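Local coordinates for hydrogenase expression/formation protein (hypb) (Archaeoglobus fulgidus, PDB 2WSM) that probably binds and hydrolyses GTP as a nickel- and zinc-binding, dimerizing maturation factor that helps to assemble hydrogenase, at residues T30-M36 and E130-M136; V58-M63 and D108-I114; M63-V68 and E115-N119; L158-V164 and A188-D194. All coordinates share one frame; numbering follows the deposited sequence.

Overall arrangement
The four contacts run across one parallel sheet of the P-loop GTPase fold, strand order 82-85, 60-64, 111-118, 31-37, 132-138, 158-162, 189-192. Contact 1 holds the centre, about 5 Å from the middle of the chain. Contacts 2 and 3 follow each other along strands 60-64 and 111-118, sharing Met63, with centres about 15 Å apart. Contact 4 forms the far margin, its centre about 21 Å from that of contact 2. Strand 31-37 joins contact 1 to contacts 2 and 3, and Val135 meets strand 158-162 of contact 4. Met136, Glu115 and Asn162, from contacts 1, 3 and 4, all touch the probable Walker A loop, where nucleotide is likely to bind.

Contact 1. Residues T30-M36 and E130-M136; sequences TVAVNIM and ENYRVVM
Met36 lays its terminal CE against the aliphatic part of Arg133, 3.6 Å from CG, the two chains side by side and pointing the same way. A bend at chi3 (-77°) turns the methyl back onto the neighbouring strand. Asn34 gives ND2 to Glu130 OE1 at 3.1 Å; the acceptor lies in the amide plane but is met from above the carboxylate, whose plane stands 80° to the amide. Glu130 OE1 also takes a 2.8 Å salt bridge from Arg133 NH1, while OE2 turns to the backbone of Leu128. Over the other face of this parallel pair, Val33 CG1 meets Val134 CG2 at 3.7 Å, and Ile35 CG2 touches Met136 SD. Where the ladder begins, Asn131 OD1 accepts Ala32 N at 3.0 Å from above its carbonyl plane, and its ND2 reaches a water bound to Thr30 O. An alanine at Asn131 is likely to leave Ala32 N without its acceptor and the water without one of its partners. The central strands of this P-loop GTPase sheet thus pair a mainly apolar face with a mixed one, where a buried amide and a guanidinium share Glu130 OE1 and Asn116, at Asn34 OD1, helps to set the amide.

Contact 2. Residues V58-M63 and D108-I114; sequences VKIGAM and DCDLLLI
Strands 60-63 and 111-114 run parallel, 4.6 Å apart at closest approach and 19° from perfect alignment, pairing Ile60 with Leu111 through to Met63 with Ile114. Gly61 sits in the middle of the ladder, its N donating to Leu111 O at 2.9 Å and its O receiving Leu113 N; Met63 N then reaches Leu113 O. Cys109 SG rests against the glycine backbone, 3.5 Å from Gly61 CA, and Leu112 CD1 covers the glycine carbonyl, the two side chains closing in on a position that has none of its own. Leu112 gets there with CG anti to its backbone N (chi1 179°), and the same CD1 touches Met63 CG at 3.8 Å while CD2 approaches the sulfur. On the other face Ile60 CG2 packs against Leu113 CD1 at 3.9 Å, under helix 43-54, which begins within the probable Walker A motif. Ahead of the strands the contact turns polar. Asp110 OD2 receives Lys59 N at 3.1 Å from above its carboxylate plane, and Lys59 O accepts Leu111 N. The Lys59 chain, bent at chi2 and chi4, runs by Asp108 O and brings its NZ within 3.4 Å of Asp108 OD1, a long, weak salt bridge. That carboxylate also pairs with Lys82, so its negative charge probably eases the repulsion between the two lysines, whereas the buried part of the pair relies on backbone bonds and apolar contact.

Contact 3. Residues M63-V68 and E115-N119; sequences MLGDVV and ENVGN
Glu115 reaches obliquely across Leu64 at the end of strand 60-64 in this P-loop GTPase fold, and Asp66 is set across from it. With CG anti to the backbone N (chi1 -180°) and the chain extended beyond, Glu115 carries its carboxylate past Leu64, whose CD2 lies 4.1 Å from Glu115 CB. Glu115 OE1 then accepts Asp66 N at 3.0 Å on its anti side, close to the carboxylate plane, and the oxygen also touches Asp66 CB. OE2 is bonded to Thr44 OG1 of the probable Walker A motif. Asp66 turns its own carboxylate to segment 115-119: Asp66 OD2 takes Gly118 N at 2.8 Å from above the carboxylate plane, through a bent bond of 132°. Gly118 is the centre of an inverse gamma turn. The two acids come near each other, Asp66 OD1 standing 4.5 Å from Glu115 OE1, and the salt bridge from OD1 to Lys43 probably offsets their repulsion. An asparagine in place of Asp66 would probably weaken that pairing, leaving Lys43 without the full negative charge it now meets. Leu10 of the second subunit packs on Asp66 and Val117, so this end of the strand pair borders the second subunit as well as the probable nucleotide site. Just before Asp66, Gly65 N donates to Glu115 O at 2.8 Å, in the carbonyl plane.

Contact 4. Residues L158-V164 and A188-D194; sequences LIVINKV and AKIIEMD
Leu158 and Ile191 meet methyl to methyl, CD1 to CD1 at 3.8 Å, and Leu158 CD2 closes on the same Ile191 methyl, so the isoleucine tip fits against the fork of the leucine. They lie on one face of the last parallel strand pair of the P-loop GTPase sheet, where 189-192 is the outermost strand within the chain. Farther along that face Val160 CG1 packs on Met193 CB at 3.9 Å. The methionine runs out straight to SD and bends only at chi3 (-75°), which brings CE back over the same valine methyl. Helix 201-212 covers this side through Phe207 and Trp204. On the other face Ile161 CD1 reaches Ile190 CG2 at 4.0 Å, and Ile159 packs on Ala188 CB; helix 174-184 lies against Ile190 and Glu192. Between the faces runs a regular ladder: Ile159 N to Lys189 O, Ile191 N to Ile159 O, Ile161 N to Ile191 O, then Met193 N to Ile161 O at 2.7 Å. Past it the chains become polar. Asn162 sends its ND2 to Ser41 O in the probable Walker A loop, while its OD1 stays 4.0 Å from Met193 CG. Asp194 turns its OD2 to Lys196 and its OD1 to the backbone of Thr197, and its CB rests on Val164 CG2. After Lys163 the first segment turns off the strand, and Val164 N donates to Met193 O at 3.1 Å in a nearly straight bond of 171°.

Contact 1. Residues T30-M36 and E130-M136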
loop_
_atom_site.group_PDB
_atom_site.type_symbol
_atom_site.label_atom_id
_atom_site.label_comp_id
_atom_site.label_asym_id
_atom_site.label_seq_id
_atom_site.Cartn_x
_atom_site.Cartn_y
_atom_site.Cartn_z
ATOM N N THR A 30 0.251 -4.580 27.541
ATOM C CA THR A 30 1.178 -4.974 26.492
ATOM C C THR A 30 1.372 -3.822 25.515
ATOM O O THR A 30 0.407 -3.240 25.049
ATOM C CB THR A 30 0.647 -6.206 25.710
ATOM O OG1 THR A 30 0.495 -7.314 26.603
ATOM C CG2 THR A 30 1.608 -6.598 24.588
ATOM N N VAL A 31 2.618 -3.477 25.216
ATOM C CA VAL A 31 2.877 -2.456 24.204
ATOM C C VAL A 31 3.190 -3.137 22.879
ATOM O O VAL A 31 4.077 -3.981 22.811
ATOM C CB VAL A 31 4.022 -1.514 24.613
ATOM C CG1 VAL A 31 4.428 -0.616 23.444
ATOM C CG2 VAL A 31 3.608 -0.674 25.810
ATOM N N ALA A 32 2.441 -2.788 21.839
ATOM C CA ALA A 32 2.597 -3.423 20.533
ATOM C C ALA A 32 3.202 -2.484 19.492
ATOM O O ALA A 32 2.798 -1.321 19.360
ATOM C CB ALA A 32 1.264 -3.974 20.034
ATOM N N VAL A 33 4.165 -3.014 18.749
ATOM C CA VAL A 33 4.864 -2.263 17.713
ATOM C C VAL A 33 4.629 -2.906 16.351
ATOM O O VAL A 33 4.953 -4.079 16.138
ATOM C CB VAL A 33 6.375 -2.227 17.982
ATOM C CG1 VAL A 33 7.098 -1.361 16.936
ATOM C CG2 VAL A 33 6.636 -1.730 19.392
ATOM N N ASN A 34 4.054 -2.125 15.445
ATOM C CA ASN A 34 3.837 -2.535 14.075
ATOM C C ASN A 34 5.101 -2.212 13.280
ATOM O O ASN A 34 5.398 -1.046 13.025
ATOM C CB ASN A 34 2.623 -1.771 13.519
ATOM C CG ASN A 34 2.365 -2.040 12.052
ATOM O OD1 ASN A 34 2.985 -2.908 11.446
ATOM N ND2 ASN A 34 1.427 -1.293 11.475
ATOM N N ILE A 35 5.861 -3.235 12.907
ATOM C CA ILE A 35 7.136 -3.003 12.230
ATOM C C ILE A 35 7.029 -3.242 10.744
ATOM O O ILE A 35 6.914 -4.379 10.286
ATOM C CB ILE A 35 8.286 -3.850 12.808
ATOM C CG1 ILE A 35 8.473 -3.528 14.290
ATOM C CG2 ILE A 35 9.586 -3.609 12.012
ATOM C CD1 ILE A 35 9.295 -4.538 15.036
ATOM N N MET A 36 7.091 -2.154 9.995
ATOM C CA MET A 36 6.861 -2.198 8.560
ATOM C C MET A 36 8.166 -2.048 7.787
ATOM O O MET A 36 9.163 -1.557 8.315
ATOM C CB MET A 36 5.867 -1.103 8.160
ATOM C CG MET A 36 4.423 -1.413 8.529
ATOM S SD MET A 36 3.346 0.038 8.489
ATOM C CE MET A 36 3.817 0.831 10.030
ATOM N N GLU A 130 -2.139 -1.061 17.167
ATOM C CA GLU A 130 -0.810 -0.931 17.756
ATOM C C GLU A 130 -0.559 0.397 18.485
ATOM O O GLU A 130 -1.216 1.401 18.227
ATOM C CB GLU A 130 0.256 -1.135 16.675
ATOM C CG GLU A 130 0.373 -0.000 15.684
ATOM C CD GLU A 130 -0.571 -0.130 14.497
ATOM O OE1 GLU A 130 -0.248 0.415 13.426
ATOM O OE2 GLU A 130 -1.635 -0.763 14.620
ATOM N N ASN A 131 0.404 0.375 19.397
ATOM C CA ASN A 131 0.876 1.568 20.099
ATOM C C ASN A 131 1.826 2.439 19.257
ATOM O O ASN A 131 1.756 3.667 19.299
ATOM C CB ASN A 131 1.587 1.173 21.405
ATOM C CG ASN A 131 0.714 0.336 22.325
ATOM O OD1 ASN A 131 0.275 -0.763 21.969
ATOM N ND2 ASN A 131 0.468 0.848 23.527
ATOM N N TYR A 132 2.726 1.803 18.514
ATOM C CA TYR A 132 3.716 2.523 17.717
ATOM C C TYR A 132 3.972 1.887 16.357
ATOM O O TYR A 132 3.860 0.679 16.185
ATOM C CB TYR A 132 5.041 2.646 18.479
ATOM C CG TYR A 132 4.880 3.355 19.795
ATOM C CD1 TYR A 132 4.565 2.645 20.950
ATOM C CD2 TYR A 132 5.014 4.734 19.883
ATOM C CE1 TYR A 132 4.396 3.290 22.158
ATOM C CE2 TYR A 132 4.847 5.394 21.088
ATOM C CZ TYR A 132 4.536 4.662 22.221
ATOM O OH TYR A 132 4.372 5.301 23.426
ATOM N N ARG A 133 4.332 2.724 15.397
ATOM C CA ARG A 133 4.649 2.272 14.057
ATOM C C ARG A 133 6.126 2.516 13.777
ATOM O O ARG A 133 6.636 3.620 13.964
ATOM C CB ARG A 133 3.799 3.028 13.036
ATOM C CG ARG A 133 2.367 2.521 12.897
ATOM C CD ARG A 133 1.347 3.656 13.021
ATOM N NE ARG A 133 0.948 3.809 14.421
ATOM C CZ ARG A 133 -0.239 3.458 14.911
ATOM N NH1 ARG A 133 -1.177 2.961 14.114
ATOM N NH2 ARG A 133 -0.494 3.625 16.201
ATOM N N VAL A 134 6.814 1.474 13.338
ATOM C CA VAL A 134 8.181 1.624 12.886
ATOM C C VAL A 134 8.246 1.266 11.404
ATOM O O VAL A 134 7.611 0.307 10.949
ATOM C CB VAL A 134 9.157 0.763 13.719
ATOM C CG1 VAL A 134 10.580 0.890 13.188
ATOM C CG2 VAL A 134 9.107 1.188 15.185
ATOM N N VAL A 135 8.985 2.062 10.653
ATOM C CA VAL A 135 9.186 1.790 9.246
ATOM C C VAL A 135 10.676 1.655 9.003
ATOM O O VAL A 135 11.437 2.583 9.259
ATOM C CB VAL A 135 8.598 2.892 8.331
ATOM C CG1 VAL A 135 8.785 2.506 6.872
ATOM C CG2 VAL A 135 7.134 3.111 8.628
ATOM N N MET A 136 11.079 0.482 8.528
ATOM C CA MET A 136 12.475 0.163 8.301
ATOM C C MET A 136 12.794 0.192 6.818
ATOM O O MET A 136 12.043 -0.342 6.007
ATOM C CB MET A 136 12.786 -1.234 8.844
ATOM C CG MET A 136 12.675 -1.357 10.358
ATOM S SD MET A 136 13.163 -2.991 10.958
ATOM C CE MET A 136 14.904 -3.004 10.548
HETATM O O HOH W 1 -1.290 -0.876 25.255
#

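Contact 2. Residues V58-M63 and D108-I114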
loop_
_atom_site.group_PDB
_atom_site.type_symbol
_atom_site.label_atom_id
_atom_site.label_comp_id
_atom_site.label_asym_id
_atom_site.label_seq_id
_atom_site.Cartn_x
_atom_site.Cartn_y
_atom_site.Cartn_z
ATOM N N VAL A 58 12.732 -8.232 29.860
ATOM C CA VAL A 58 11.421 -7.897 29.308
ATOM C C VAL A 58 10.790 -9.080 28.587
ATOM O O VAL A 58 11.436 -9.724 27.766
ATOM C CB VAL A 58 11.534 -6.722 28.314
ATOM C CG1 VAL A 58 10.179 -6.391 27.712
ATOM C CG2 VAL A 58 12.134 -5.503 29.001
ATOM N N LYS A 59 9.524 -9.354 28.887
ATOM C CA LYS A 59 8.801 -10.449 28.245
ATOM C C LYS A 59 8.295 -10.046 26.858
ATOM O O LYS A 59 7.428 -9.184 26.728
ATOM C CB LYS A 59 7.635 -10.916 29.122
ATOM C CG LYS A 59 6.889 -12.123 28.576
ATOM C CD LYS A 59 7.708 -13.401 28.737
ATOM C CE LYS A 59 6.860 -14.646 28.485
ATOM N NZ LYS A 59 6.506 -14.802 27.043
ATOM N N ILE A 60 8.831 -10.689 25.828
ATOM C CA ILE A 60 8.564 -10.298 24.447
ATOM C C ILE A 60 7.803 -11.357 23.661
ATOM O O ILE A 60 8.130 -12.546 23.719
ATOM C CB ILE A 60 9.884 -10.006 23.704
ATOM C CG1 ILE A 60 10.604 -8.823 24.345
ATOM C CG2 ILE A 60 9.630 -9.747 22.223
ATOM C CD1 ILE A 60 12.048 -8.668 23.895
ATOM N N GLY A 61 6.789 -10.913 22.921
ATOM C CA GLY A 61 6.109 -11.760 21.963
ATOM C C GLY A 61 6.448 -11.304 20.551
ATOM O O GLY A 61 6.766 -10.135 20.321
ATOM N N ALA A 62 6.377 -12.229 19.601
ATOM C CA ALA A 62 6.649 -11.907 18.209
ATOM C C ALA A 62 5.593 -12.494 17.279
ATOM O O ALA A 62 5.304 -13.686 17.322
ATOM C CB ALA A 62 8.032 -12.398 17.817
ATOM N N MET A 63 5.017 -11.637 16.448
ATOM C CA MET A 63 4.104 -12.060 15.398
ATOM C C MET A 63 4.745 -11.766 14.048
ATOM O O MET A 63 4.935 -10.604 13.677
ATOM C CB MET A 63 2.767 -11.334 15.532
ATOM C CG MET A 63 2.077 -11.598 16.871
ATOM S SD MET A 63 0.409 -10.927 16.982
ATOM C CE MET A 63 -0.416 -11.894 15.721
ATOM N N ASP A 108 0.413 -11.980 28.055
ATOM C CA ASP A 108 1.429 -11.970 29.109
ATOM C C ASP A 108 2.755 -11.305 28.720
ATOM O O ASP A 108 3.688 -11.261 29.524
ATOM C CB ASP A 108 1.689 -13.395 29.608
ATOM C CG ASP A 108 2.206 -14.308 28.513
ATOM O OD1 ASP A 108 3.406 -14.214 28.180
ATOM O OD2 ASP A 108 1.412 -15.119 27.986
ATOM N N CYS A 109 2.848 -10.780 27.503
ATOM C CA CYS A 109 4.073 -10.099 27.088
ATOM C C CYS A 109 4.014 -8.607 27.408
ATOM O O CYS A 109 2.962 -7.981 27.308
ATOM C CB CYS A 109 4.344 -10.311 25.593
ATOM S SG CYS A 109 4.376 -12.048 25.034
ATOM N N ASP A 110 5.147 -8.040 27.804
ATOM C CA ASP A 110 5.250 -6.600 27.993
ATOM C C ASP A 110 5.289 -5.923 26.634
ATOM O O ASP A 110 4.717 -4.856 26.433
ATOM C CB ASP A 110 6.525 -6.248 28.765
ATOM C CG ASP A 110 6.647 -7.016 30.063
ATOM O OD1 ASP A 110 5.602 -7.288 30.691
ATOM O OD2 ASP A 110 7.788 -7.351 30.446
ATOM N N LEU A 111 5.968 -6.569 25.699
ATOM C CA LEU A 111 6.224 -5.984 24.397
ATOM C C LEU A 111 5.899 -6.998 23.309
ATOM O O LEU A 111 6.426 -8.111 23.314
ATOM C CB LEU A 111 7.693 -5.561 24.313
ATOM C CG LEU A 111 8.215 -4.988 22.993
ATOM C CD1 LEU A 111 7.611 -3.620 22.734
ATOM C CD2 LEU A 111 9.739 -4.916 23.021
ATOM N N LEU A 112 5.019 -6.608 22.392
ATOM C CA LEU A 112 4.644 -7.437 21.259
ATOM C C LEU A 112 5.156 -6.848 19.945
ATOM O O LEU A 112 4.658 -5.816 19.469
ATOM C CB LEU A 112 3.126 -7.579 21.184
ATOM C CG LEU A 112 2.603 -8.416 20.015
ATOM C CD1 LEU A 112 3.111 -9.844 20.108
ATOM C CD2 LEU A 112 1.090 -8.392 19.996
ATOM N N LEU A 113 6.149 -7.507 19.363
ATOM C CA LEU A 113 6.740 -7.055 18.107
ATOM C C LEU A 113 6.011 -7.657 16.907
ATOM O O LEU A 113 6.021 -8.871 16.703
ATOM C CB LEU A 113 8.231 -7.389 18.079
ATOM C CG LEU A 113 8.983 -6.715 19.232
ATOM C CD1 LEU A 113 10.435 -7.183 19.332
ATOM C CD2 LEU A 113 8.904 -5.204 19.118
ATOM N N ILE A 114 5.362 -6.799 16.129
ATOM C CA ILE A 114 4.564 -7.246 15.000
ATOM C C ILE A 114 5.223 -6.902 13.667
ATOM O O ILE A 114 5.278 -5.737 13.249
ATOM C CB ILE A 114 3.147 -6.656 15.036
ATOM C CG1 ILE A 114 2.488 -6.932 16.394
ATOM C CG2 ILE A 114 2.309 -7.222 13.901
ATOM C CD1 ILE A 114 1.031 -6.491 16.477
#

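Contact 3. Residues M63-V68 and E115-N119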
loop_
_atom_site.group_PDB
_atom_site.type_symbol
_atom_site.label_atom_id
_atom_site.label_comp_id
_atom_site.label_asym_id
_atom_site.label_seq_id
_atom_site.Cartn_x
_atom_site.Cartn_y
_atom_site.Cartn_z
ATOM N N MET A 63 5.017 -11.637 16.448
ATOM C CA MET A 63 4.104 -12.060 15.398
ATOM C C MET A 63 4.745 -11.766 14.048
ATOM O O MET A 63 4.935 -10.604 13.677
ATOM C CB MET A 63 2.767 -11.334 15.532
ATOM C CG MET A 63 2.077 -11.598 16.871
ATOM S SD MET A 63 0.409 -10.927 16.982
ATOM C CE MET A 63 -0.416 -11.894 15.721
ATOM N N LEU A 64 5.089 -12.823 13.320
ATOM C CA LEU A 64 5.839 -12.677 12.078
ATOM C C LEU A 64 4.943 -12.770 10.856
ATOM O O LEU A 64 4.493 -13.853 10.487
ATOM C CB LEU A 64 6.953 -13.721 11.999
ATOM C CG LEU A 64 7.958 -13.721 13.150
ATOM C CD1 LEU A 64 8.993 -14.803 12.939
ATOM C CD2 LEU A 64 8.633 -12.342 13.311
ATOM N N GLY A 65 4.706 -11.624 10.224
ATOM C CA GLY A 65 3.861 -11.536 9.052
ATOM C C GLY A 65 4.585 -11.618 7.721
ATOM O O GLY A 65 3.943 -11.619 6.674
ATOM N N ASP A 66 5.913 -11.655 7.745
ATOM C CA ASP A 66 6.658 -12.052 6.551
ATOM C C ASP A 66 6.974 -13.532 6.681
ATOM O O ASP A 66 7.104 -14.041 7.793
ATOM C CB ASP A 66 7.944 -11.237 6.388
ATOM C CG ASP A 66 7.861 -10.227 5.255
ATOM O OD1 ASP A 66 8.658 -9.271 5.247
ATOM O OD2 ASP A 66 7.002 -10.393 4.363
ATOM N N VAL A 67 7.066 -14.241 5.560
ATOM C CA VAL A 67 7.459 -15.642 5.638
ATOM C C VAL A 67 8.866 -15.712 6.205
ATOM O O VAL A 67 9.780 -15.046 5.721
ATOM C CB VAL A 67 7.405 -16.370 4.274
ATOM C CG1 VAL A 67 8.030 -17.757 4.390
ATOM C CG2 VAL A 67 5.968 -16.476 3.778
ATOM N N VAL A 68 9.031 -16.509 7.250
ATOM C CA VAL A 68 10.325 -16.643 7.901
ATOM C C VAL A 68 10.851 -18.069 7.755
ATOM O O VAL A 68 10.100 -19.033 7.886
ATOM C CB VAL A 68 10.241 -16.244 9.383
ATOM C CG1 VAL A 68 11.470 -16.711 10.132
ATOM C CG2 VAL A 68 10.058 -14.734 9.512
ATOM N N GLU A 115 5.713 -7.937 12.999
ATOM C CA GLU A 115 6.354 -7.781 11.708
ATOM C C GLU A 115 5.335 -7.812 10.567
ATOM O O GLU A 115 4.725 -8.845 10.271
ATOM C CB GLU A 115 7.408 -8.872 11.520
ATOM C CG GLU A 115 8.134 -8.789 10.198
ATOM C CD GLU A 115 8.921 -10.041 9.905
ATOM O OE1 GLU A 115 8.312 -11.026 9.428
ATOM O OE2 GLU A 115 10.144 -10.043 10.155
ATOM N N ASN A 116 5.148 -6.667 9.929
ATOM C CA ASN A 116 4.223 -6.571 8.814
ATOM C C ASN A 116 4.777 -7.251 7.558
ATOM O O ASN A 116 5.955 -7.617 7.504
ATOM C CB ASN A 116 3.891 -5.102 8.530
ATOM C CG ASN A 116 2.438 -4.898 8.135
ATOM O OD1 ASN A 116 1.916 -5.578 7.254
ATOM N ND2 ASN A 116 1.778 -3.966 8.798
ATOM N N VAL A 117 3.915 -7.408 6.559
ATOM C CA VAL A 117 4.279 -7.938 5.243
ATOM C C VAL A 117 5.393 -7.109 4.596
ATOM O O VAL A 117 5.528 -5.908 4.867
ATOM C CB VAL A 117 3.027 -7.974 4.304
ATOM C CG1 VAL A 117 3.335 -8.656 2.966
ATOM C CG2 VAL A 117 1.869 -8.687 5.005
ATOM N N GLY A 118 6.192 -7.752 3.750
ATOM C CA GLY A 118 7.268 -7.076 3.036
ATOM C C GLY A 118 6.727 -6.200 1.914
ATOM O O GLY A 118 6.671 -6.622 0.760
ATOM N N ASN A 119 6.326 -4.978 2.253
ATOM C CA ASN A 119 5.620 -4.109 1.317
ATOM C C ASN A 119 5.569 -2.672 1.838
ATOM O O ASN A 119 5.328 -2.451 3.021
ATOM C CB ASN A 119 4.207 -4.663 1.080
ATOM C CG ASN A 119 3.336 -3.734 0.270
ATOM O OD1 ASN A 119 2.686 -2.850 0.815
ATOM N ND2 ASN A 119 3.293 -3.946 -1.040
#

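Contact 4. Residues L158-V164 and A188-D194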
loop_
_atom_site.group_PDB
_atom_site.type_symbol
_atom_site.label_atom_id
_atom_site.label_comp_id
_atom_site.label_asym_id
_atom_site.label_seq_id
_atom_site.Cartn_x
_atom_site.Cartn_y
_atom_site.Cartn_z
ATOM N N LEU A 158 8.823 6.072 14.300
ATOM C CA LEU A 158 10.261 5.895 14.250
ATOM C C LEU A 158 10.600 5.303 12.892
ATOM O O LEU A 158 9.937 4.383 12.421
ATOM C CB LEU A 158 10.742 4.983 15.387
ATOM C CG LEU A 158 12.250 4.927 15.660
ATOM C CD1 LEU A 158 12.545 4.409 17.071
ATOM C CD2 LEU A 158 12.965 4.077 14.632
ATOM N N ILE A 159 11.612 5.866 12.254
ATOM C CA ILE A 159 12.048 5.409 10.947
ATOM C C ILE A 159 13.475 4.895 11.073
ATOM O O ILE A 159 14.354 5.595 11.593
ATOM C CB ILE A 159 11.998 6.549 9.917
ATOM C CG1 ILE A 159 10.550 7.011 9.704
ATOM C CG2 ILE A 159 12.658 6.116 8.617
ATOM C CD1 ILE A 159 10.391 8.217 8.777
ATOM N N VAL A 160 13.699 3.665 10.626
ATOM C CA VAL A 160 15.024 3.071 10.710
ATOM C C VAL A 160 15.674 2.985 9.338
ATOM O O VAL A 160 15.167 2.309 8.435
ATOM C CB VAL A 160 14.989 1.663 11.331
ATOM C CG1 VAL A 160 16.410 1.093 11.451
ATOM C CG2 VAL A 160 14.304 1.694 12.690
ATOM N N ILE A 161 16.791 3.686 9.182
ATOM C CA ILE A 161 17.614 3.541 7.992
ATOM C C ILE A 161 18.712 2.526 8.313
ATOM O O ILE A 161 19.497 2.716 9.234
ATOM C CB ILE A 161 18.191 4.891 7.536
ATOM C CG1 ILE A 161 17.056 5.906 7.362
ATOM C CG2 ILE A 161 18.950 4.734 6.240
ATOM C CD1 ILE A 161 17.526 7.341 7.229
ATOM N N ASN A 162 18.748 1.452 7.534
ATOM C CA ASN A 162 19.370 0.208 7.941
ATOM C C ASN A 162 20.543 -0.192 7.061
ATOM O O ASN A 162 20.644 0.232 5.907
ATOM C CB ASN A 162 18.309 -0.910 7.919
ATOM C CG ASN A 162 18.743 -2.144 8.681
ATOM O OD1 ASN A 162 19.564 -2.066 9.587
ATOM N ND2 ASN A 162 18.188 -3.293 8.319
ATOM N N LYS A 163 21.418 -1.027 7.619
ATOM C CA LYS A 163 22.589 -1.525 6.909
ATOM C C LYS A 163 23.418 -0.373 6.345
ATOM O O LYS A 163 23.930 -0.455 5.227
ATOM C CB LYS A 163 22.172 -2.490 5.788
ATOM C CG LYS A 163 21.408 -3.720 6.267
ATOM C CD LYS A 163 21.091 -4.686 5.119
ATOM C CE LYS A 163 19.882 -5.562 5.456
ATOM N NZ LYS A 163 19.796 -6.823 4.649
ATOM N N VAL A 164 23.550 0.702 7.117
ATOM C CA VAL A 164 24.254 1.894 6.632
ATOM C C VAL A 164 25.734 1.651 6.294
ATOM O O VAL A 164 26.287 2.311 5.411
ATOM C CB VAL A 164 24.134 3.087 7.610
ATOM C CG1 VAL A 164 22.672 3.424 7.863
ATOM C CG2 VAL A 164 24.861 2.789 8.916
ATOM N N ALA A 188 8.910 12.138 13.484
ATOM C CA ALA A 188 9.484 10.804 13.696
ATOM C C ALA A 188 10.925 10.833 14.162
ATOM O O ALA A 188 11.733 11.587 13.632
ATOM C CB ALA A 188 9.380 9.972 12.424
ATOM N N LYS A 189 11.252 9.992 15.139
ATOM C CA LYS A 189 12.646 9.733 15.450
ATOM C C LYS A 189 13.248 9.017 14.247
ATOM O O LYS A 189 12.552 8.294 13.533
ATOM C CB LYS A 189 12.783 8.856 16.702
ATOM C CG LYS A 189 12.046 9.370 17.937
ATOM C CD LYS A 189 12.326 8.487 19.156
ATOM C CE LYS A 189 11.309 8.718 20.274
ATOM N NZ LYS A 189 11.564 9.962 21.060
ATOM N N ILE A 190 14.538 9.218 14.023
ATOM C CA ILE A 190 15.224 8.573 12.914
ATOM C C ILE A 190 16.521 7.961 13.414
ATOM O O ILE A 190 17.335 8.631 14.041
ATOM C CB ILE A 190 15.521 9.570 11.769
ATOM C CG1 ILE A 190 14.217 10.156 11.224
ATOM C CG2 ILE A 190 16.285 8.894 10.658
ATOM C CD1 ILE A 190 14.408 11.129 10.074
ATOM N N ILE A 191 16.710 6.679 13.142
ATOM C CA ILE A 191 17.918 6.003 13.574
ATOM C C ILE A 191 18.673 5.461 12.375
ATOM O O ILE A 191 18.093 4.818 11.509
ATOM C CB ILE A 191 17.591 4.846 14.537
ATOM C CG1 ILE A 191 16.929 5.382 15.808
ATOM C CG2 ILE A 191 18.850 4.069 14.872
ATOM C CD1 ILE A 191 16.323 4.305 16.699
ATOM N N GLU A 192 19.967 5.738 12.320
ATOM C CA GLU A 192 20.825 5.150 11.307
ATOM C C GLU A 192 21.436 3.898 11.902
ATOM O O GLU A 192 22.124 3.957 12.920
ATOM C CB GLU A 192 21.918 6.130 10.903
ATOM C CG GLU A 192 21.399 7.480 10.444
ATOM C CD GLU A 192 22.511 8.501 10.347
ATOM O OE1 GLU A 192 23.517 8.223 9.654
ATOM O OE2 GLU A 192 22.385 9.573 10.981
ATOM N N MET A 193 21.189 2.757 11.275
ATOM C CA MET A 193 21.483 1.498 11.942
ATOM C C MET A 193 22.308 0.546 11.102
ATOM O O MET A 193 22.123 0.440 9.890
ATOM C CB MET A 193 20.181 0.819 12.387
ATOM C CG MET A 193 20.373 -0.498 13.144
ATOM S SD MET A 193 18.806 -1.305 13.560
ATOM C CE MET A 193 18.233 -0.275 14.906
ATOM N N ASP A 194 23.235 -0.130 11.767
ATOM C CA ASP A 194 23.951 -1.248 11.174
ATOM C C ASP A 194 24.217 -2.267 12.273
ATOM O O ASP A 194 25.095 -2.074 13.110
ATOM C CB ASP A 194 25.263 -0.790 10.548
ATOM C CG ASP A 194 25.948 -1.896 9.784
ATOM O OD1 ASP A 194 26.896 -2.485 10.334
ATOM O OD2 ASP A 194 25.532 -2.187 8.642
#